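Local coordinates for putative oxidoreductase (Thermus thermophilus, PDB 2ISM), which is a putative oxidoreductase of the glucose/sorbosone dehydrogenase family, with a six-bladed beta-propeller fold and bound calcium in the crystal, at residues G206-P211 / G271-F276; T213-S218 / G297-W302; D232-I237 / D259-W264; R277-V282 / L290-L295. One frame throughout, in Å; residues are numbered along the deposited sequence.

Contact 1: residues G206-P211 / G271-F276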
# COMPACT_ATOMS: atom_id res chain seq x y z
N GLY B 206 -10.95 -13.87 12.60
CA GLY B 206 -10.61 -13.07 11.43
C GLY B 206 -11.32 -13.35 10.12
O GLY B 206 -11.65 -14.49 9.82
N LEU B 207 -11.54 -12.29 9.35
CA LEU B 207 -12.20 -12.38 8.05
C LEU B 207 -11.56 -11.36 7.11
O LEU B 207 -11.53 -10.17 7.42
CB LEU B 207 -13.69 -12.06 8.16
CG LEU B 207 -14.63 -13.03 8.89
CD1 LEU B 207 -16.01 -12.39 9.05
CD2 LEU B 207 -14.72 -14.33 8.11
N ALA B 208 -11.07 -11.82 5.97
CA ALA B 208 -10.45 -10.93 5.00
C ALA B 208 -10.59 -11.49 3.60
O ALA B 208 -10.45 -12.70 3.39
CB ALA B 208 -8.98 -10.72 5.35
N TRP B 209 -10.87 -10.63 2.63
CA TRP B 209 -11.02 -11.06 1.24
C TRP B 209 -9.87 -10.58 0.36
O TRP B 209 -9.47 -9.42 0.42
CB TRP B 209 -12.35 -10.54 0.68
CG TRP B 209 -13.55 -11.28 1.20
CD1 TRP B 209 -14.12 -12.41 0.66
CD2 TRP B 209 -14.33 -10.96 2.36
NE1 TRP B 209 -15.19 -12.81 1.43
CE2 TRP B 209 -15.34 -11.94 2.47
CE3 TRP B 209 -14.26 -9.94 3.32
CZ2 TRP B 209 -16.28 -11.93 3.51
CZ3 TRP B 209 -15.20 -9.93 4.35
CH2 TRP B 209 -16.19 -10.92 4.43
N HIS B 210 -9.33 -11.49 -0.44
CA HIS B 210 -8.22 -11.16 -1.33
C HIS B 210 -8.78 -10.18 -2.37
O HIS B 210 -9.75 -10.48 -3.07
CB HIS B 210 -7.70 -12.43 -2.01
CG HIS B 210 -6.40 -12.25 -2.72
ND1 HIS B 210 -6.27 -11.51 -3.87
CD2 HIS B 210 -5.15 -12.71 -2.43
CE1 HIS B 210 -5.01 -11.52 -4.26
NE2 HIS B 210 -4.31 -12.24 -3.40
N PRO B 211 -8.16 -8.99 -2.49
CA PRO B 211 -8.60 -7.97 -3.44
C PRO B 211 -8.69 -8.37 -4.91
O PRO B 211 -9.53 -7.86 -5.65
CB PRO B 211 -7.61 -6.83 -3.20
CG PRO B 211 -6.35 -7.56 -2.82
CD PRO B 211 -6.88 -8.61 -1.87
N GLY B 271 -5.52 -12.32 15.89
CA GLY B 271 -6.67 -11.46 16.03
C GLY B 271 -7.22 -11.48 14.61
O GLY B 271 -7.30 -12.55 13.99
N ASN B 272 -7.56 -10.32 14.07
CA ASN B 272 -8.09 -10.28 12.71
C ASN B 272 -6.93 -10.28 11.72
O ASN B 272 -5.77 -10.28 12.12
CB ASN B 272 -8.95 -9.02 12.52
CG ASN B 272 -9.95 -9.16 11.38
OD1 ASN B 272 -10.04 -10.20 10.75
ND2 ASN B 272 -10.70 -8.09 11.12
N LEU B 273 -7.25 -10.31 10.43
CA LEU B 273 -6.21 -10.26 9.40
C LEU B 273 -6.74 -9.39 8.27
O LEU B 273 -7.94 -9.17 8.17
CB LEU B 273 -5.87 -11.66 8.87
CG LEU B 273 -6.89 -12.78 8.66
CD1 LEU B 273 -8.26 -12.25 8.29
CD2 LEU B 273 -6.35 -13.72 7.59
N ALA B 274 -5.84 -8.87 7.44
CA ALA B 274 -6.26 -8.01 6.35
C ALA B 274 -5.24 -7.97 5.23
O ALA B 274 -4.04 -8.11 5.46
CB ALA B 274 -6.51 -6.60 6.87
N PHE B 275 -5.73 -7.77 4.01
CA PHE B 275 -4.85 -7.66 2.85
C PHE B 275 -4.44 -6.20 2.74
O PHE B 275 -5.28 -5.30 2.76
CB PHE B 275 -5.58 -8.14 1.59
CG PHE B 275 -5.63 -9.64 1.47
CD1 PHE B 275 -4.54 -10.35 0.98
CD2 PHE B 275 -6.75 -10.34 1.89
CE1 PHE B 275 -4.57 -11.74 0.91
CE2 PHE B 275 -6.79 -11.74 1.83
CZ PHE B 275 -5.69 -12.44 1.34
N PHE B 276 -3.14 -5.97 2.64
CA PHE B 276 -2.58 -4.63 2.59
C PHE B 276 -1.31 -4.67 1.74
O PHE B 276 -0.37 -5.41 2.05
CB PHE B 276 -2.26 -4.18 4.02
CG PHE B 276 -1.69 -2.80 4.14
CD1 PHE B 276 -2.46 -1.68 3.83
CD2 PHE B 276 -0.40 -2.61 4.62
CE1 PHE B 276 -1.95 -0.39 4.00
CE2 PHE B 276 0.12 -1.32 4.79
CZ PHE B 276 -0.66 -0.21 4.48
O HOH W 1 -12.66 -8.34 9.29
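Two successive blades of the beta-propeller meet here through their first strands, with N272 and F275 of 271-276 reaching across to 206-211. The end-to-end directions of the touching parts differ by 3°, and G206 lies beside N272 with A208 beside A274. No backbone-to-backbone hydrogen bond crosses the gap; a side-chain amide takes that place. N272 OD1 accepts from L207 N at 2.9 Å, with an N-H...O angle of 152° and the donor slightly tilted from the carbonyl plane. The same oxygen takes a second, weak bond from its neighbour L273 N. On the other branch of the amide, ND2 donates to a water that in turn donates to L207 O, so both backbone polar groups of L207 are tied to one side chain. N272 ND2 also bonds E319 in the following blade.

Beyond the amide the contact turns apolar. L273 CD1 presses on A208 CB at 3.4 Å, closer than usual van der Waals contact. Farther along, F275 crosses H210 at about a right angle: H210 CA stands over one ring face, 3.8 Å from the centroid of F275, a CH-pi contact. The imidazole itself meets F275 obliquely, planes at 58°, while P211 CD approaches F275 CG at 3.7 Å. H210 is held from outside, ND1 accepting from K212 N and its ring stacking on W302.

Two N-H groups share OD1 and ND2 is occupied as well, which should hold the buried amide in one orientation; it joins the two blades by directional bonds at one end where F275 supplies dispersion at the other.

Contact 2: residues T213-S218 / G297-W302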
# COMPACT_ATOMS: atom_id res chain seq x y z
N THR B 213 -8.76 -11.90 -6.19
CA THR B 213 -9.58 -13.09 -6.40
C THR B 213 -10.94 -13.10 -5.73
O THR B 213 -11.85 -13.81 -6.17
CB THR B 213 -8.83 -14.34 -5.95
OG1 THR B 213 -8.65 -14.29 -4.53
CG2 THR B 213 -7.46 -14.41 -6.63
N GLY B 214 -11.09 -12.35 -4.64
CA GLY B 214 -12.36 -12.33 -3.94
C GLY B 214 -12.47 -13.50 -2.97
O GLY B 214 -13.50 -13.70 -2.33
N GLU B 215 -11.39 -14.27 -2.87
CA GLU B 215 -11.35 -15.43 -1.97
C GLU B 215 -11.35 -14.99 -0.51
O GLU B 215 -10.73 -13.98 -0.16
CB GLU B 215 -10.09 -16.25 -2.23
CG GLU B 215 -10.07 -17.00 -3.55
CD GLU B 215 -8.71 -17.58 -3.85
OE1 GLU B 215 -7.76 -16.79 -4.04
OE2 GLU B 215 -8.58 -18.82 -3.88
N LEU B 216 -12.04 -15.75 0.33
CA LEU B 216 -12.12 -15.44 1.76
C LEU B 216 -11.04 -16.15 2.56
O LEU B 216 -10.82 -17.35 2.40
CB LEU B 216 -13.49 -15.84 2.31
CG LEU B 216 -13.65 -15.74 3.84
CD1 LEU B 216 -13.46 -14.30 4.28
CD2 LEU B 216 -15.02 -16.26 4.25
N PHE B 217 -10.36 -15.39 3.41
CA PHE B 217 -9.32 -15.92 4.27
C PHE B 217 -9.75 -15.67 5.70
O PHE B 217 -10.37 -14.65 6.00
CB PHE B 217 -7.99 -15.20 4.01
CG PHE B 217 -7.37 -15.56 2.69
CD1 PHE B 217 -6.27 -16.41 2.64
CD2 PHE B 217 -7.90 -15.06 1.51
CE1 PHE B 217 -5.70 -16.76 1.41
CE2 PHE B 217 -7.34 -15.41 0.28
CZ PHE B 217 -6.24 -16.26 0.23
N SER B 218 -9.42 -16.60 6.59
CA SER B 218 -9.80 -16.47 7.99
C SER B 218 -8.65 -16.88 8.90
O SER B 218 -7.78 -17.67 8.51
CB SER B 218 -11.03 -17.35 8.27
OG SER B 218 -11.43 -17.28 9.62
N GLY B 297 1.19 -17.54 -5.78
CA GLY B 297 0.20 -18.45 -6.33
C GLY B 297 -0.91 -17.77 -7.10
O GLY B 297 -0.74 -16.68 -7.64
N GLU B 298 -2.05 -18.44 -7.14
CA GLU B 298 -3.22 -17.94 -7.85
C GLU B 298 -4.47 -18.45 -7.14
O GLU B 298 -4.37 -19.20 -6.17
CB GLU B 298 -3.18 -18.44 -9.30
CG GLU B 298 -3.19 -19.96 -9.42
CD GLU B 298 -2.72 -20.44 -10.79
OE1 GLU B 298 -3.09 -19.82 -11.81
OE2 GLU B 298 -1.98 -21.45 -10.84
N ARG B 299 -5.63 -18.06 -7.64
CA ARG B 299 -6.90 -18.49 -7.05
C ARG B 299 -6.93 -20.00 -6.85
O ARG B 299 -6.71 -20.76 -7.79
CB ARG B 299 -8.06 -18.05 -7.95
CG ARG B 299 -9.42 -18.04 -7.25
CD ARG B 299 -10.50 -17.49 -8.17
NE ARG B 299 -11.63 -16.92 -7.43
CZ ARG B 299 -12.45 -17.61 -6.65
NH1 ARG B 299 -12.29 -18.91 -6.49
NH2 ARG B 299 -13.44 -16.99 -6.01
N GLY B 300 -7.20 -20.42 -5.62
CA GLY B 300 -7.27 -21.84 -5.32
C GLY B 300 -5.93 -22.53 -5.14
O GLY B 300 -5.88 -23.72 -4.84
N ARG B 301 -4.84 -21.78 -5.32
CA ARG B 301 -3.50 -22.34 -5.18
C ARG B 301 -2.41 -21.50 -4.52
O ARG B 301 -1.37 -21.23 -5.12
CB ARG B 301 -2.98 -22.80 -6.54
CG ARG B 301 -3.62 -24.07 -7.06
CD ARG B 301 -2.81 -25.30 -6.67
NE ARG B 301 -1.57 -25.40 -7.44
CZ ARG B 301 -0.69 -26.38 -7.32
NH1 ARG B 301 -0.89 -27.36 -6.45
NH2 ARG B 301 0.41 -26.39 -8.08
N TRP B 302 -2.65 -21.10 -3.27
CA TRP B 302 -1.78 -20.15 -2.58
C TRP B 302 -0.86 -20.85 -1.58
O TRP B 302 -1.16 -21.93 -1.08
CB TRP B 302 -2.60 -19.11 -1.82
CG TRP B 302 -3.46 -18.23 -2.66
CD1 TRP B 302 -4.81 -18.32 -2.84
CD2 TRP B 302 -3.02 -17.12 -3.46
NE1 TRP B 302 -5.24 -17.33 -3.68
CE2 TRP B 302 -4.16 -16.58 -4.08
CE3 TRP B 302 -1.77 -16.53 -3.70
CZ2 TRP B 302 -4.10 -15.47 -4.93
CZ3 TRP B 302 -1.71 -15.43 -4.55
CH2 TRP B 302 -2.87 -14.91 -5.15
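E215 leaves its backbone with CG opposite the carbonyl carbon (chi1 -70°) and then runs extended (chi2 170°), which carries its carboxylate to the turn at 297-302; W302, with the same first-torsion choice, presents its indole N-H to meet it. W302 NE1 donates to E215 OE1 at 2.6 Å, nearly straight at 165°, the oxygen lying close to the ring plane and being met on its syn side. E215 OE2 accepts from G300 N at 2.7 Å, also on the syn side but well out of the carboxylate plane. T213 OG1 donates to the anti lone pair of E215 OE1 at 2.7 Å and accepts from E215 N, closing an ST turn. Three donors thus grip the buried carboxylate and fix its rotation.

R299 runs along the stem of E215 without forming a salt bridge: E215 CG sits over the centre of its guanidinium face, and R299 NE makes a long, weak bond to T213 O. The nearby positive charge would probably still favour an ionised E215. On the opposite side of the carboxylate from R299, the edge of F217 is directed at the face of the W302 five-membered ring, with F217 CZ 4.0 Å from W302 CD1.

G300 belongs to the type II beta turn E298-R301, closed by R301 N to E298 O. The arrangement is a hairpin turn between the outer two strands of one propeller blade, docked by a carboxylate onto the loop that enters the second strand of the preceding blade.

Contact 3: residues D232-I237 / D259-W264. With CA (calcium ion), chain E.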
# COMPACT_ATOMS: atom_id res chain seq x y z
N ASP B 232 -1.93 -22.35 15.57
CA ASP B 232 -2.92 -21.35 15.24
C ASP B 232 -2.81 -21.31 13.72
O ASP B 232 -1.77 -21.68 13.17
CB ASP B 232 -2.55 -20.01 15.87
CG ASP B 232 -2.48 -20.09 17.38
OD1 ASP B 232 -3.55 -20.08 18.03
OD2 ASP B 232 -1.36 -20.17 17.92
N GLU B 233 -3.85 -20.84 13.04
CA GLU B 233 -3.79 -20.88 11.59
C GLU B 233 -4.50 -19.80 10.80
O GLU B 233 -5.24 -18.98 11.35
CB GLU B 233 -4.34 -22.24 11.15
CG GLU B 233 -5.55 -22.63 11.99
CD GLU B 233 -6.22 -23.91 11.54
OE1 GLU B 233 -5.62 -24.99 11.67
OE2 GLU B 233 -7.36 -23.82 11.06
N VAL B 234 -4.24 -19.82 9.50
CA VAL B 234 -4.88 -18.93 8.54
C VAL B 234 -5.43 -19.92 7.53
O VAL B 234 -4.70 -20.77 7.01
CB VAL B 234 -3.88 -18.00 7.83
CG1 VAL B 234 -4.61 -17.21 6.75
CG2 VAL B 234 -3.24 -17.06 8.84
N ASN B 235 -6.73 -19.81 7.26
CA ASN B 235 -7.40 -20.71 6.33
C ASN B 235 -7.97 -19.99 5.12
O ASN B 235 -8.33 -18.81 5.19
CB ASN B 235 -8.55 -21.45 7.04
CG ASN B 235 -8.08 -22.35 8.16
OD1 ASN B 235 -8.38 -22.12 9.33
ND2 ASN B 235 -7.34 -23.39 7.81
N LEU B 236 -8.02 -20.71 4.00
CA LEU B 236 -8.60 -20.19 2.77
C LEU B 236 -9.98 -20.85 2.82
O LEU B 236 -10.10 -22.06 2.64
CB LEU B 236 -7.81 -20.68 1.55
CG LEU B 236 -8.35 -20.32 0.16
CD1 LEU B 236 -8.63 -18.83 0.07
CD2 LEU B 236 -7.33 -20.73 -0.91
N ILE B 237 -11.00 -20.04 3.07
CA ILE B 237 -12.37 -20.54 3.21
C ILE B 237 -13.13 -20.73 1.91
O ILE B 237 -13.27 -19.80 1.11
CB ILE B 237 -13.20 -19.59 4.12
CG1 ILE B 237 -12.46 -19.32 5.43
CG2 ILE B 237 -14.57 -20.21 4.42
CD1 ILE B 237 -12.22 -20.55 6.28
N ASP B 259 -6.68 -28.35 4.92
CA ASP B 259 -5.52 -27.87 5.68
C ASP B 259 -5.45 -26.35 5.64
O ASP B 259 -5.98 -25.71 4.74
CB ASP B 259 -4.21 -28.41 5.10
CG ASP B 259 -4.09 -29.92 5.19
OD1 ASP B 259 -4.55 -30.50 6.20
OD2 ASP B 259 -3.51 -30.51 4.27
N PRO B 260 -4.79 -25.76 6.64
CA PRO B 260 -4.68 -24.30 6.66
C PRO B 260 -3.66 -23.82 5.63
O PRO B 260 -2.78 -24.58 5.21
CB PRO B 260 -4.24 -24.01 8.09
CG PRO B 260 -3.46 -25.23 8.46
CD PRO B 260 -4.32 -26.34 7.91
N LEU B 261 -3.82 -22.57 5.20
CA LEU B 261 -2.90 -21.96 4.25
C LEU B 261 -1.55 -21.85 4.95
O LEU B 261 -0.49 -21.96 4.33
CB LEU B 261 -3.40 -20.57 3.87
CG LEU B 261 -2.40 -19.65 3.17
CD1 LEU B 261 -2.05 -20.20 1.80
CD2 LEU B 261 -3.00 -18.26 3.06
N TYR B 262 -1.61 -21.61 6.26
CA TYR B 262 -0.41 -21.48 7.07
C TYR B 262 -0.78 -21.70 8.53
O TYR B 262 -1.91 -21.40 8.94
CB TYR B 262 0.18 -20.07 6.92
CG TYR B 262 1.57 -19.93 7.49
CD1 TYR B 262 2.68 -20.39 6.77
CD2 TYR B 262 1.78 -19.38 8.75
CE1 TYR B 262 3.96 -20.30 7.30
CE2 TYR B 262 3.06 -19.29 9.29
CZ TYR B 262 4.15 -19.75 8.56
OH TYR B 262 5.41 -19.66 9.09
N PHE B 263 0.15 -22.24 9.30
CA PHE B 263 -0.09 -22.45 10.72
C PHE B 263 1.23 -22.34 11.47
O PHE B 263 2.30 -22.64 10.92
CB PHE B 263 -0.76 -23.81 10.99
CG PHE B 263 0.12 -25.00 10.74
CD1 PHE B 263 0.29 -25.50 9.45
CD2 PHE B 263 0.75 -25.65 11.80
CE1 PHE B 263 1.08 -26.62 9.21
CE2 PHE B 263 1.54 -26.77 11.57
CZ PHE B 263 1.70 -27.26 10.28
N TRP B 264 1.16 -21.91 12.72
CA TRP B 264 2.35 -21.79 13.56
C TRP B 264 2.42 -22.92 14.58
O TRP B 264 1.75 -22.88 15.61
CB TRP B 264 2.38 -20.44 14.27
CG TRP B 264 2.48 -19.27 13.33
CD1 TRP B 264 3.61 -18.61 12.96
CD2 TRP B 264 1.40 -18.63 12.64
NE1 TRP B 264 3.31 -17.60 12.09
CE2 TRP B 264 1.95 -17.58 11.88
CE3 TRP B 264 0.01 -18.83 12.60
CZ2 TRP B 264 1.18 -16.75 11.08
CZ3 TRP B 264 -0.75 -18.00 11.80
CH2 TRP B 264 -0.17 -16.97 11.05
CA CA E . -8.01 -26.46 11.11
O HOH W 2 -6.81 -23.16 3.87
O HOH W 3 -6.55 -28.67 10.48
O HOH W 4 -7.55 -25.86 8.45
O HOH W 5 -10.18 -25.16 11.97
O HOH W 6 -8.22 -27.66 13.63
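E233 grips the calcium ion with both carboxylate oxygens, OE2 at 2.7 Å and OE1 at 2.9 Å, and packs its CB on P260 CB at 3.5 Å across the contact. Four waters are also ligands, and the backbone O of Y243 completes the set. The E233 side chain starts between the backbone N and the carbonyl carbon (chi1 40°) and then extends (chi2 175°), which puts the carboxylate on the metal with P260 CG beside OE1.

Behind the glutamate, V234 is paired by its backbone: its N donates to Y262 O at 2.9 Å, while V234 O accepts from both L261 N at 2.7 Å and Y262 N at 3.3 Å. Two residues facing one make a classic beta bulge, at the join of the third and outermost strands of a propeller blade, whose axes run antiparallel at 174°. W264 N also donates to D232 O.

On the face of the sheet carrying V234, its CG2 approaches W264 CH2 at 3.8 Å, and CG1 lies alongside L261 CD2, the two side chains pointing the same way. A water bridges L236 N to D259 O past the bulge. Farther out, D232 OD1 bonds G222 N, and L261 packs on F217 and W302.

Contact 4: residues R277-V282 / L290-L295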
# COMPACT_ATOMS: atom_id res chain seq x y z
N ARG B 277 -1.30 -3.90 0.66
CA ARG B 277 -0.15 -3.83 -0.24
C ARG B 277 0.30 -5.17 -0.81
O ARG B 277 1.50 -5.46 -0.86
CB ARG B 277 1.01 -3.13 0.48
CG ARG B 277 0.65 -1.71 0.88
CD ARG B 277 1.79 -0.97 1.55
NE ARG B 277 1.38 0.37 1.95
CZ ARG B 277 2.16 1.24 2.58
NH1 ARG B 277 3.41 0.90 2.88
NH2 ARG B 277 1.69 2.43 2.92
N GLY B 278 -0.66 -5.98 -1.24
CA GLY B 278 -0.35 -7.27 -1.83
C GLY B 278 0.03 -8.37 -0.87
O GLY B 278 0.27 -9.50 -1.29
N ASP B 279 0.09 -8.06 0.42
CA ASP B 279 0.45 -9.07 1.42
C ASP B 279 -0.69 -9.27 2.42
O ASP B 279 -1.58 -8.43 2.53
CB ASP B 279 1.72 -8.65 2.16
CG ASP B 279 2.91 -8.50 1.24
OD1 ASP B 279 3.21 -9.46 0.49
OD2 ASP B 279 3.56 -7.43 1.27
N LEU B 280 -0.64 -10.39 3.13
CA LEU B 280 -1.66 -10.70 4.12
C LEU B 280 -1.09 -10.42 5.50
O LEU B 280 -0.12 -11.05 5.92
CB LEU B 280 -2.07 -12.17 4.01
CG LEU B 280 -3.19 -12.68 4.93
CD1 LEU B 280 -4.37 -11.72 4.91
CD2 LEU B 280 -3.61 -14.08 4.49
N TYR B 281 -1.69 -9.46 6.21
CA TYR B 281 -1.23 -9.10 7.55
C TYR B 281 -2.08 -9.77 8.61
O TYR B 281 -3.30 -9.81 8.49
CB TYR B 281 -1.28 -7.58 7.73
CG TYR B 281 -0.20 -6.85 6.96
CD1 TYR B 281 0.84 -6.21 7.62
CD2 TYR B 281 -0.22 -6.81 5.56
CE1 TYR B 281 1.85 -5.55 6.93
CE2 TYR B 281 0.79 -6.16 4.85
CZ TYR B 281 1.81 -5.53 5.54
OH TYR B 281 2.81 -4.87 4.85
N VAL B 282 -1.43 -10.29 9.65
CA VAL B 282 -2.14 -10.97 10.72
C VAL B 282 -1.76 -10.42 12.09
O VAL B 282 -0.60 -10.48 12.48
CB VAL B 282 -1.83 -12.49 10.70
CG1 VAL B 282 -2.62 -13.21 11.80
CG2 VAL B 282 -2.18 -13.06 9.34
N LEU B 290 2.56 -7.78 14.59
CA LEU B 290 1.77 -7.77 13.37
C LEU B 290 2.65 -8.46 12.35
O LEU B 290 3.74 -7.97 12.03
CB LEU B 290 1.49 -6.33 12.92
CG LEU B 290 0.70 -6.19 11.61
CD1 LEU B 290 -0.72 -6.73 11.80
CD2 LEU B 290 0.66 -4.73 11.20
N LEU B 291 2.22 -9.61 11.85
CA LEU B 291 3.01 -10.35 10.88
C LEU B 291 2.53 -10.11 9.46
O LEU B 291 1.35 -9.86 9.21
CB LEU B 291 2.98 -11.85 11.19
CG LEU B 291 3.48 -12.26 12.58
CD1 LEU B 291 3.45 -13.78 12.70
CD2 LEU B 291 4.88 -11.73 12.82
N ARG B 292 3.48 -10.17 8.53
CA ARG B 292 3.21 -9.98 7.11
C ARG B 292 3.47 -11.32 6.43
O ARG B 292 4.56 -11.88 6.54
CB ARG B 292 4.16 -8.92 6.54
CG ARG B 292 4.03 -8.70 5.04
CD ARG B 292 5.18 -7.86 4.48
NE ARG B 292 5.16 -6.48 4.97
CZ ARG B 292 6.02 -5.98 5.84
NH1 ARG B 292 6.99 -6.74 6.35
NH2 ARG B 292 5.91 -4.71 6.22
N LEU B 293 2.45 -11.86 5.77
CA LEU B 293 2.59 -13.13 5.06
C LEU B 293 2.72 -12.84 3.57
O LEU B 293 1.83 -12.26 2.96
CB LEU B 293 1.37 -14.03 5.31
CG LEU B 293 1.33 -14.87 6.59
CD1 LEU B 293 1.46 -13.99 7.82
CD2 LEU B 293 0.03 -15.66 6.63
N VAL B 294 3.85 -13.24 3.00
CA VAL B 294 4.10 -13.03 1.58
C VAL B 294 3.57 -14.24 0.83
O VAL B 294 4.03 -15.36 1.04
CB VAL B 294 5.61 -12.86 1.29
CG1 VAL B 294 5.82 -12.53 -0.17
CG2 VAL B 294 6.19 -11.78 2.19
N LEU B 295 2.59 -14.00 -0.04
CA LEU B 295 1.96 -15.07 -0.79
C LEU B 295 2.44 -15.23 -2.22
O LEU B 295 2.86 -14.27 -2.87
CB LEU B 295 0.45 -14.88 -0.80
CG LEU B 295 -0.24 -14.55 0.53
CD1 LEU B 295 -1.73 -14.36 0.29
CD2 LEU B 295 0.01 -15.66 1.54
O HOH W 7 1.85 -11.56 -0.90
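D279 lays its carboxylate across R292: OD2 is 3.6 Å from R292 CD and 4.1 Å from R292 NE, opposite charges near each other but too far for a salt bridge. Its OD1 and the preceding G278 O share one water that accepts from L295 N at 2.7 Å, so solvent links the end of 290-295 to the turn entering the strand.

L280 starts the regular antiparallel ladder as a hydrogen-bonded pair with L293, through L280 N to L293 O and the shorter L293 N to L280 O, 2.7 Å. On the same face their CB atoms meet at 4.1 Å.

Y281 faces the other side in a non-hydrogen-bonded pair with R292. The two side chains run alongside each other, R292 CG over one ring face, until a bend at chi3 (-67°) swings the guanidinium round; R292 NE then donates to Y281 OH at 2.9 Å (151°), with a weak second bond from NH2. Ring and guanidinium planes stand 84° apart. The opposite end of the guanidinium is held by a salt bridge from NH1 to E308.

V282 forms the next hydrogen-bonded pair, with L291, through two backbone bonds, and its CG2 touches L293 CD1 at 4.1 Å.

These are the middle strands of a blade, forming a hairpin: 279-284 is bordered on its other side by 270-276, and 289-298 by 301-312, while Y281 also packs on L328 of the next blade.

All contacts gather in two consecutive four-stranded blades, running from strand 208-209 to 262-264 and from 270-276 to 301-312, with centres 9 to 13 Å apart. Contact 3 lies in the earlier blade, contact 4 in the later; contacts 1 and 2 join the two, at the first strands and the outer hairpin turn. In sequence contact 3 falls between the segments of contact 1, contact 4 between those of contact 2, and contacts 1 and 2 interlock. Between the blades V234 packs on L280, V282 and L293, and F217 on F275 and L280. A shared apolar layer seals the sheets, with polar links from N272 and E215 beside it, and E233 on the earlier blade's third strand binds calcium.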